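Side-chain contacts in ErfK/YbiS/YcfS/YnhG family protein (Xylanimonas cellulosilytica, PDB 4LPQ), which is probably a peptidoglycan L,D-transpeptidase of cell-wall biosynthesis, present here as a putative peptidoglycan-binding domain joined to the catalytic domain: residues Gln25-Leu30 against Trp50-Ala55; Lys54-Tyr59 against Gln69-Ala74; Gly75-Pro80 against Val106-Ala111. All blocks are in the same frame, centred on the assembly; numbering follows the deposited sequence. Where two conformers were deposited one is given.

Overall arrangement
The contacts follow the chain from the three helices of the putative peptidoglycan-binding domain to the sheet of the catalytic domain. Contact 1 packs helix 18-30 against helix 43-56, and contact 2 sets the end of helix 43-56 beside helix 66-74; their centres are about 8 Å apart and they share Lys54 and Ala55. Contact 3, its centre about 7 Å from that of contact 1 and 11 Å from that of contact 2, brings the linker after helix 66-74 onto strand 104-110. Two bonds tie contact 1 to contact 3: Lys54 NZ to Asn110 OD1 (2.7 Å) and Arg77 NH1 to Leu30 O (2.8 Å). All three lie away from the predicted catalytic residues, Cys181 and His167.

Contact 1: Gln25-Leu30 against Trp50-Ala55; sequences QRLMDL and WAFQKA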
loop_
_atom_site.group_PDB
_atom_site.type_symbol
_atom_site.label_atom_id
_atom_site.label_comp_id
_atom_site.label_asym_id
_atom_site.label_seq_id
_atom_site.Cartn_x
_atom_site.Cartn_y
_atom_site.Cartn_z
ATOM N N GLN A 25 3.243 5.841 -16.326
ATOM C CA GLN A 25 4.527 6.478 -16.224
ATOM C C GLN A 25 4.566 7.608 -15.203
ATOM O O GLN A 25 5.554 7.797 -14.484
ATOM C CB GLN A 25 5.027 6.919 -17.579
ATOM C CG GLN A 25 6.481 7.234 -17.553
ATOM C CD GLN A 25 7.395 6.093 -17.180
ATOM O OE1 GLN A 25 7.418 5.004 -17.789
ATOM N NE2 GLN A 25 8.174 6.343 -16.129
ATOM N N ARG A 26 3.493 8.392 -15.131
ATOM C CA ARG A 26 3.433 9.454 -14.170
ATOM C C ARG A 26 3.411 8.945 -12.702
ATOM O O ARG A 26 4.157 9.450 -11.844
ATOM C CB ARG A 26 2.196 10.296 -14.443
ATOM C CG ARG A 26 1.987 11.457 -13.511
ATOM C CD ARG A 26 3.166 12.425 -13.575
ATOM N NE ARG A 26 2.808 13.652 -12.914
ATOM C CZ ARG A 26 3.678 14.589 -12.539
ATOM N NH1 ARG A 26 4.988 14.399 -12.735
ATOM N NH2 ARG A 26 3.303 15.716 -11.945
ATOM N N LEU A 27 2.617 7.887 -12.470
ATOM C CA LEU A 27 2.636 7.231 -11.188
ATOM C C LEU A 27 4.023 6.750 -10.818
ATOM O O LEU A 27 4.505 6.972 -9.694
ATOM C CB LEU A 27 1.634 6.082 -11.158
ATOM C CG LEU A 27 0.165 6.501 -11.188
ATOM C CD1 LEU A 27 -0.696 5.342 -11.532
ATOM C CD2 LEU A 27 -0.264 7.112 -9.849
HETATM N N MSE A 28 4.651 6.100 -11.799
HETATM C CA MSE A 28 6.027 5.590 -11.558
HETATM C C MSE A 28 6.938 6.740 -11.178
HETATM O O MSE A 28 7.743 6.650 -10.212
HETATM C CB MSE A 28 6.489 4.842 -12.800
HETATM C CG MSE A 28 7.775 4.035 -12.510
HETATM SE SE MSE A 28 8.470 3.137 -14.064
HETATM C CE MSE A 28 6.913 2.059 -14.493
ATOM N N ASP A 29 6.886 7.820 -11.975
ATOM C CA ASP A 29 7.754 8.981 -11.745
ATOM C C ASP A 29 7.573 9.592 -10.372
ATOM O O ASP A 29 8.538 10.096 -9.728
ATOM C CB ASP A 29 7.522 10.064 -12.818
ATOM C CG ASP A 29 7.933 9.623 -14.231
ATOM O OD1 ASP A 29 8.698 8.659 -14.414
ATOM O OD2 ASP A 29 7.536 10.411 -15.151
ATOM N N LEU A 30 6.333 9.613 -9.880
ATOM C CA LEU A 30 6.006 10.191 -8.611
ATOM C C LEU A 30 6.243 9.254 -7.436
ATOM O O LEU A 30 6.039 9.690 -6.277
ATOM C CB LEU A 30 4.569 10.673 -8.611
ATOM C CG LEU A 30 4.221 11.847 -9.514
ATOM C CD1 LEU A 30 2.701 12.061 -9.484
ATOM C CD2 LEU A 30 4.930 13.081 -9.081
ATOM N N TRP A 50 -5.119 3.379 -6.676
ATOM C CA TRP A 50 -5.717 3.446 -5.343
ATOM C C TRP A 50 -4.773 4.120 -4.377
ATOM O O TRP A 50 -5.167 4.951 -3.591
ATOM C CB TRP A 50 -6.086 2.083 -4.873
ATOM C CG TRP A 50 -7.342 1.494 -5.496
ATOM C CD1 TRP A 50 -8.333 2.141 -6.160
ATOM C CD2 TRP A 50 -7.741 0.124 -5.466
ATOM N NE1 TRP A 50 -9.347 1.279 -6.512
ATOM C CE2 TRP A 50 -9.029 0.013 -6.111
ATOM C CE3 TRP A 50 -7.180 -1.013 -4.944
ATOM C CZ2 TRP A 50 -9.674 -1.192 -6.266
ATOM C CZ3 TRP A 50 -7.820 -2.219 -5.071
ATOM C CH2 TRP A 50 -9.053 -2.303 -5.716
ATOM N N ALA A 51 -3.458 3.779 -4.435
ATOM C CA ALA A 51 -2.494 4.455 -3.557
ATOM C C ALA A 51 -2.486 5.931 -3.790
ATOM O O ALA A 51 -2.381 6.727 -2.874
ATOM C CB ALA A 51 -1.148 3.891 -3.781
ATOM N N PHE A 52 -2.558 6.334 -5.063
ATOM C CA PHE A 52 -2.549 7.738 -5.403
ATOM C C PHE A 52 -3.755 8.481 -4.892
ATOM O O PHE A 52 -3.685 9.535 -4.290
ATOM C CB PHE A 52 -2.417 7.913 -6.909
ATOM C CG PHE A 52 -2.301 9.376 -7.277
ATOM C CD1 PHE A 52 -1.112 10.038 -7.119
ATOM C CD2 PHE A 52 -3.390 10.099 -7.651
ATOM C CE1 PHE A 52 -1.028 11.389 -7.259
ATOM C CE2 PHE A 52 -3.303 11.486 -7.851
ATOM C CZ PHE A 52 -2.109 12.156 -7.618
ATOM N N GLN A 53 -4.935 7.919 -5.179
ATOM C CA GLN A 53 -6.194 8.524 -4.712
ATOM C C GLN A 53 -6.202 8.600 -3.200
ATOM O O GLN A 53 -6.616 9.620 -2.641
ATOM C CB GLN A 53 -7.440 7.831 -5.265
ATOM C CG GLN A 53 -7.588 7.942 -6.763
ATOM C CD GLN A 53 -8.737 7.221 -7.312
ATOM O OE1 GLN A 53 -9.049 6.096 -6.946
ATOM N NE2 GLN A 53 -9.382 7.900 -8.264
ATOM N N LYS A 54 -5.820 7.517 -2.526
ATOM C CA LYS A 54 -5.674 7.583 -1.070
ATOM C C LYS A 54 -4.750 8.695 -0.580
ATOM O O LYS A 54 -5.094 9.460 0.297
ATOM C CB LYS A 54 -5.138 6.236 -0.565
ATOM C CG LYS A 54 -6.158 5.091 -0.623
ATOM C CD LYS A 54 -5.531 3.758 -0.320
ATOM C CE LYS A 54 -6.504 2.685 0.018
ATOM N NZ LYS A 54 -5.763 1.457 0.505
ATOM N N ALA A 55 -3.570 8.775 -1.180
ATOM C CA ALA A 55 -2.596 9.721 -0.740
ATOM C C ALA A 55 -3.155 11.158 -0.867
ATOM O O ALA A 55 -2.983 12.015 -0.031
ATOM C CB ALA A 55 -1.334 9.557 -1.527
#
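The ammonium nitrogen of Lys54, two residues beyond the Phe52 that packs on Leu27, is gripped by Gln95 O and, weakly, Pro173 O besides Asn110, an oxygen-rich setting that should favour the charged form. Between the two helices themselves the contact is apolar and buried, in the core of the three-helix putative peptidoglycan-binding domain. Leu27 reaches Phe52 with one branch, CD2 lying 3.7 Å from Phe52 CB and 4.0 Å from Phe52 CG, at the root of the ring. Phe52 holds CG anti to its backbone N (chi1 -176°), which carries the ring across to the second leucine, where Leu30 CD1 stands 4.4 Å from Phe52 CE1. Both methyls approach the ring obliquely. Branched leucines and a broad aromatic ring suit a helix-helix seam that needs bulk without polarity. Helix 18-30 also carries an i to i+4 bond from Gln25 NE2 to Asp29 OD1 (2.9 Å), the amide meeting the carboxylate from above its plane. Leu72 of helix 66-74 touches both Leu27 and Phe52; Tyr32, from the loop after helix 18-30, meets the Phe52 ring edge-to-face, and strands 96-101 and 104-110 touch other side chains of helix 43-56.

Contact 2: Lys54-Tyr59 against Gln69-Ala74; sequences KAAGLY and QAALDA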
loop_
_atom_site.group_PDB
_atom_site.type_symbol
_atom_site.label_atom_id
_atom_site.label_comp_id
_atom_site.label_asym_id
_atom_site.label_seq_id
_atom_site.Cartn_x
_atom_site.Cartn_y
_atom_site.Cartn_z
ATOM N N LYS A 54 -5.820 7.517 -2.526
ATOM C CA LYS A 54 -5.674 7.583 -1.070
ATOM C C LYS A 54 -4.750 8.695 -0.580
ATOM O O LYS A 54 -5.094 9.460 0.297
ATOM C CB LYS A 54 -5.138 6.236 -0.565
ATOM C CG LYS A 54 -6.158 5.091 -0.623
ATOM C CD LYS A 54 -5.531 3.758 -0.320
ATOM C CE LYS A 54 -6.504 2.685 0.018
ATOM N NZ LYS A 54 -5.763 1.457 0.505
ATOM N N ALA A 55 -3.570 8.775 -1.180
ATOM C CA ALA A 55 -2.596 9.721 -0.740
ATOM C C ALA A 55 -3.155 11.158 -0.867
ATOM O O ALA A 55 -2.983 12.015 -0.031
ATOM C CB ALA A 55 -1.334 9.557 -1.527
ATOM N N ALA A 56 -3.789 11.426 -2.024
ATOM C CA ALA A 56 -4.272 12.735 -2.395
ATOM C C ALA A 56 -5.599 13.063 -1.692
ATOM O O ALA A 56 -6.115 14.181 -1.901
ATOM C CB ALA A 56 -4.379 12.855 -3.906
ATOM N N GLY A 57 -6.197 12.148 -0.977
ATOM C CA GLY A 57 -7.455 12.394 -0.303
ATOM C C GLY A 57 -8.703 12.356 -1.185
ATOM O O GLY A 57 -9.689 13.009 -0.831
ATOM N N LEU A 58 -8.598 11.646 -2.312
ATOM C CA LEU A 58 -9.667 11.598 -3.287
ATOM C C LEU A 58 -10.499 10.368 -3.141
ATOM O O LEU A 58 -10.081 9.364 -2.549
ATOM C CB LEU A 58 -9.022 11.604 -4.674
ATOM C CG LEU A 58 -8.110 12.784 -4.902
ATOM C CD1 LEU A 58 -7.510 12.659 -6.218
ATOM C CD2 LEU A 58 -8.856 14.119 -4.703
ATOM N N TYR A 59 -11.702 10.419 -3.688
ATOM C CA TYR A 59 -12.602 9.275 -3.647
ATOM C C TYR A 59 -11.916 8.084 -4.317
ATOM O O TYR A 59 -11.353 8.195 -5.412
ATOM C CB TYR A 59 -13.906 9.640 -4.388
ATOM C CG TYR A 59 -15.042 8.661 -4.250
ATOM C CD1 TYR A 59 -15.755 8.553 -3.080
ATOM C CD2 TYR A 59 -15.412 7.902 -5.307
ATOM C CE1 TYR A 59 -16.815 7.668 -3.012
ATOM C CE2 TYR A 59 -16.473 7.059 -5.254
ATOM C CZ TYR A 59 -17.181 6.929 -4.118
ATOM O OH TYR A 59 -18.258 6.068 -4.073
ATOM N N GLN A 69 -6.890 13.641 -12.141
ATOM C CA GLN A 69 -5.930 14.148 -13.101
ATOM C C GLN A 69 -5.296 15.439 -12.595
ATOM O O GLN A 69 -4.110 15.632 -12.761
ATOM C CB GLN A 69 -6.613 14.370 -14.461
ATOM C CG GLN A 69 -5.687 14.882 -15.504
ATOM C CD GLN A 69 -4.714 13.817 -15.909
ATOM O OE1 GLN A 69 -5.072 12.668 -16.123
ATOM N NE2 GLN A 69 -3.465 14.218 -16.043
ATOM N N ALA A 70 -6.093 16.316 -11.986
ATOM C CA ALA A 70 -5.535 17.518 -11.447
ATOM C C ALA A 70 -4.469 17.257 -10.400
ATOM O O ALA A 70 -3.425 17.910 -10.356
ATOM C CB ALA A 70 -6.632 18.443 -10.910
ATOM N N ALA A 71 -4.745 16.265 -9.536
ATOM C CA ALA A 71 -3.782 15.927 -8.496
ATOM C C ALA A 71 -2.517 15.298 -9.120
ATOM O O ALA A 71 -1.390 15.527 -8.639
ATOM C CB ALA A 71 -4.468 15.044 -7.476
ATOM N N LEU A 72 -2.690 14.477 -10.143
ATOM C CA LEU A 72 -1.558 13.903 -10.846
ATOM C C LEU A 72 -0.674 15.004 -11.413
ATOM O O LEU A 72 0.549 14.979 -11.321
ATOM C CB LEU A 72 -2.033 12.935 -11.910
ATOM C CG LEU A 72 -2.474 11.600 -11.434
ATOM C CD1 LEU A 72 -3.269 10.928 -12.479
ATOM C CD2 LEU A 72 -1.299 10.731 -10.967
ATOM N N ASP A 73 -1.329 15.967 -12.069
ATOM C CA ASP A 73 -0.593 17.079 -12.683
ATOM C C ASP A 73 0.116 17.914 -11.607
ATOM O O ASP A 73 1.235 18.442 -11.879
ATOM C CB ASP A 73 -1.503 17.952 -13.485
ATOM C CG ASP A 73 -1.937 17.265 -14.835
ATOM O OD1 ASP A 73 -1.368 16.304 -15.282
ATOM O OD2 ASP A 73 -2.799 17.803 -15.503
ATOM N N ALA A 74 -0.517 18.065 -10.426
ATOM C CA ALA A 74 0.108 18.787 -9.341
ATOM C C ALA A 74 1.301 17.965 -8.732
ATOM O O ALA A 74 2.124 18.513 -7.997
ATOM C CB ALA A 74 -0.881 19.098 -8.228
#
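Ala71 turns its methyl toward Ala56 and Leu58 and touches both. Its CB lies 4.1 Å from Leu58 CD1, while the separation from Ala71 CB to Ala56 CB is 4.2 Å. These are ordinary van der Waals separations, and the small area buried suits a contact near the surface. Alanine suits both facing positions because a single methyl lets the backbones draw together, the CA atoms of Ala56 and Ala71 being 6.9 Å apart. Leu58 supplies the longer arm. With CG anti to its own carbonyl carbon (chi1 -56°), it extends CD1 to the Ala71 methyl and also rests on Gln67 and Thr68 of helix 66-74.

Backbone hydrogen bonds shape the turn that delivers Leu58. Gly57 takes a positive phi of 78°, easy for glycine, and closes helix 43-56 with a Schellman motif. Gly57 N bonds to Lys54 O (3.2 Å), and Leu58 N to the carbonyl oxygen of Gln53. Within the three-helix domain, a putative peptidoglycan-binding module, this reversal starts the connection to helix 66-74 and turns Leu58 toward helix 66-74. Leu58 also packs on the Gln53 side chain of the helix just ended, as the apolar residue after a Schellman glycine often does.

The side-chain polar bond lies within helix 66-74, on an exposed face where two polar side chains one turn apart can pair. Gln69 NE2 donates to Asp73 OD1 at 3.1 Å, a bent bond with an N-H...O angle of 137°. The oxygen lies near the glutamine amide plane, but the amide approaches from well above the carboxylate plane.

Contact 3: Gly75-Pro80 against Val106-Ala111; sequences GYRPTP and VRIINA
Arg77 and Ile108 make the closest backbone approach, CA to CA 8.3 Å, where the irregular segment 75-80 passes over strand 104-110. Pro78 and Ile108 then reach toward each other and supply the apolar part: Pro78 CD lies 3.8 Å from Ile108 CG1, and Pro78 CG lies 4.0 Å from the same carbon. Ile108 keeps CG1 anti to its carbonyl carbon (chi1 -52°), and this longer branch is the one that meets the proline. Ile108 CD1, at the end of that branch, approaches Arg77 NH1 obliquely at 4.3 Å. Proline suits this buried spot because it presents a compact hydrocarbon ring and no N-H to satisfy; Tyr32 and Leu98 also pack on it.

The strand belongs to the mixed sheet of the L,D-transpeptidase catalytic domain, whereas segment 75-80 follows the Schellman motif at Gly75 that ends helix 66-74, so the contact seats the interdomain linker against the sheet. Val106 and Arg107 form a classic beta bulge opposite Ala99, and beyond it Ile108 has backbone bonds to Gly31 and Phe33.

Arg77 spends its guanidinium on main-chain oxygens: besides the bond of NH1 to Leu30, NH2 bonds to Val105 O, so one flat cation spans both domains. An arginine suits this place because Arg77, long and multiply donating, can serve such scattered acceptors. A water bridges the two segments, accepting a weak bond from Arg77 NH1 (3.0 Å) and donating to Val106 O (2.9 Å).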
loop_
_atom_site.group_PDB
_atom_site.type_symbol
_atom_site.label_atom_id
_atom_site.label_comp_id
_atom_site.label_asym_id
_atom_site.label_seq_id
_atom_site.Cartn_x
_atom_site.Cartn_y
_atom_site.Cartn_z
ATOM N N GLY A 75 1.411 16.703 -9.068
ATOM C CA GLY A 75 2.509 15.899 -8.598
ATOM C C GLY A 75 2.364 15.522 -7.141
ATOM O O GLY A 75 3.327 15.384 -6.412
ATOM N N TYR A 76 1.150 15.284 -6.647
ATOM C CA TYR A 76 0.899 15.059 -5.245
ATOM C C TYR A 76 1.707 13.859 -4.733
ATOM O O TYR A 76 1.638 12.768 -5.254
ATOM C CB TYR A 76 -0.554 14.793 -4.895
ATOM C CG TYR A 76 -0.759 14.668 -3.388
ATOM C CD1 TYR A 76 -0.822 15.790 -2.581
ATOM C CD2 TYR A 76 -0.622 13.462 -2.771
ATOM C CE1 TYR A 76 -0.812 15.679 -1.191
ATOM C CE2 TYR A 76 -0.617 13.315 -1.412
ATOM C CZ TYR A 76 -0.667 14.405 -0.638
ATOM O OH TYR A 76 -0.693 14.280 0.734
ATOM N N ARG A 77 2.450 14.134 -3.631
ATOM C CA ARG A 77 3.174 13.104 -2.865
ATOM C C ARG A 77 2.935 13.401 -1.397
ATOM O O ARG A 77 3.008 14.569 -0.967
ATOM C CB ARG A 77 4.632 13.088 -3.151
ATOM C CG ARG A 77 4.959 12.563 -4.543
ATOM C CD ARG A 77 6.334 12.917 -5.002
ATOM N NE ARG A 77 7.385 12.750 -4.023
ATOM C CZ ARG A 77 8.100 11.652 -3.748
ATOM N NH1 ARG A 77 7.880 10.504 -4.281
ATOM N NH2 ARG A 77 9.051 11.768 -2.897
ATOM N N PRO A 78 2.721 12.358 -0.576
ATOM C CA PRO A 78 2.531 12.625 0.854
ATOM C C PRO A 78 3.876 13.076 1.532
ATOM O O PRO A 78 4.946 12.731 1.024
ATOM C CB PRO A 78 2.056 11.301 1.377
ATOM C CG PRO A 78 2.481 10.326 0.418
ATOM C CD PRO A 78 2.626 10.936 -0.904
ATOM N N THR A 79 3.725 13.844 2.606
ATOM C CA THR A 79 4.885 14.283 3.389
ATOM C C THR A 79 5.112 13.295 4.541
ATOM O O THR A 79 4.154 13.095 5.325
ATOM C CB THR A 79 4.645 15.688 3.930
ATOM O OG1 THR A 79 4.460 16.595 2.853
ATOM C CG2 THR A 79 5.753 16.133 4.754
ATOM N N PRO A 80 6.289 12.711 4.654
ATOM C CA PRO A 80 6.481 11.727 5.745
ATOM C C PRO A 80 6.636 12.479 7.097
ATOM O O PRO A 80 6.950 13.717 7.112
ATOM C CB PRO A 80 7.754 11.064 5.399
ATOM C CG PRO A 80 8.473 12.054 4.568
ATOM C CD PRO A 80 7.483 12.901 3.860
ATOM N N VAL A 106 10.339 7.360 -0.810
ATOM C CA VAL A 106 10.900 6.593 -1.908
ATOM C C VAL A 106 9.793 5.904 -2.725
ATOM O O VAL A 106 9.796 5.944 -3.960
ATOM C CB VAL A 106 11.972 5.578 -1.410
ATOM C CG1 VAL A 106 12.528 4.719 -2.545
ATOM C CG2 VAL A 106 13.065 6.315 -0.686
ATOM N N ARG A 107 8.836 5.314 -1.994
ATOM C CA ARG A 107 7.664 4.722 -2.639
ATOM C C ARG A 107 6.462 4.878 -1.769
ATOM O O ARG A 107 6.514 4.880 -0.532
ATOM C CB ARG A 107 7.757 3.182 -2.958
ATOM C CG ARG A 107 8.691 2.701 -4.012
ATOM C CD ARG A 107 8.414 3.175 -5.431
ATOM N NE ARG A 107 9.372 2.525 -6.316
ATOM C CZ ARG A 107 10.623 2.975 -6.495
ATOM N NH1 ARG A 107 11.077 4.045 -5.870
ATOM N NH2 ARG A 107 11.485 2.316 -7.234
ATOM N N ILE A 108 5.319 5.005 -2.457
ATOM C CA ILE A 108 4.007 4.958 -1.845
ATOM C C ILE A 108 3.355 3.650 -2.305
ATOM O O ILE A 108 3.267 3.441 -3.528
ATOM C CB ILE A 108 3.108 6.153 -2.244
ATOM C CG1 ILE A 108 3.770 7.498 -2.020
ATOM C CG2 ILE A 108 1.778 6.036 -1.469
ATOM C CD1 ILE A 108 4.542 8.031 -3.173
ATOM N N ILE A 109 2.847 2.856 -1.349
ATOM C CA ILE A 109 2.336 1.530 -1.632
ATOM C C ILE A 109 0.904 1.442 -1.100
ATOM O O ILE A 109 0.674 1.811 0.082
ATOM C CB ILE A 109 3.291 0.476 -1.017
ATOM C CG1 ILE A 109 4.584 0.426 -1.796
ATOM C CG2 ILE A 109 2.663 -0.897 -0.985
ATOM C CD1 ILE A 109 5.743 -0.192 -1.053
ATOM N N ASN A 110 -0.026 0.927 -1.939
ATOM C CA ASN A 110 -1.369 0.713 -1.425
ATOM C C ASN A 110 -1.348 -0.343 -0.318
ATOM O O ASN A 110 -0.734 -1.386 -0.416
ATOM C CB ASN A 110 -2.235 0.228 -2.577
ATOM C CG ASN A 110 -3.694 0.077 -2.197
ATOM O OD1 ASN A 110 -4.283 1.029 -1.706
ATOM N ND2 ASN A 110 -4.238 -1.119 -2.405
ATOM N N ALA A 111 -2.082 -0.043 0.790
ATOM C CA ALA A 111 -2.121 -0.895 1.973
ATOM C C ALA A 111 -3.552 -1.090 2.462
ATOM O O ALA A 111 -4.451 -0.302 2.145
ATOM C CB ALA A 111 -1.206 -0.323 3.092
HETATM O O HOH W 1 9.988 8.543 -5.158
#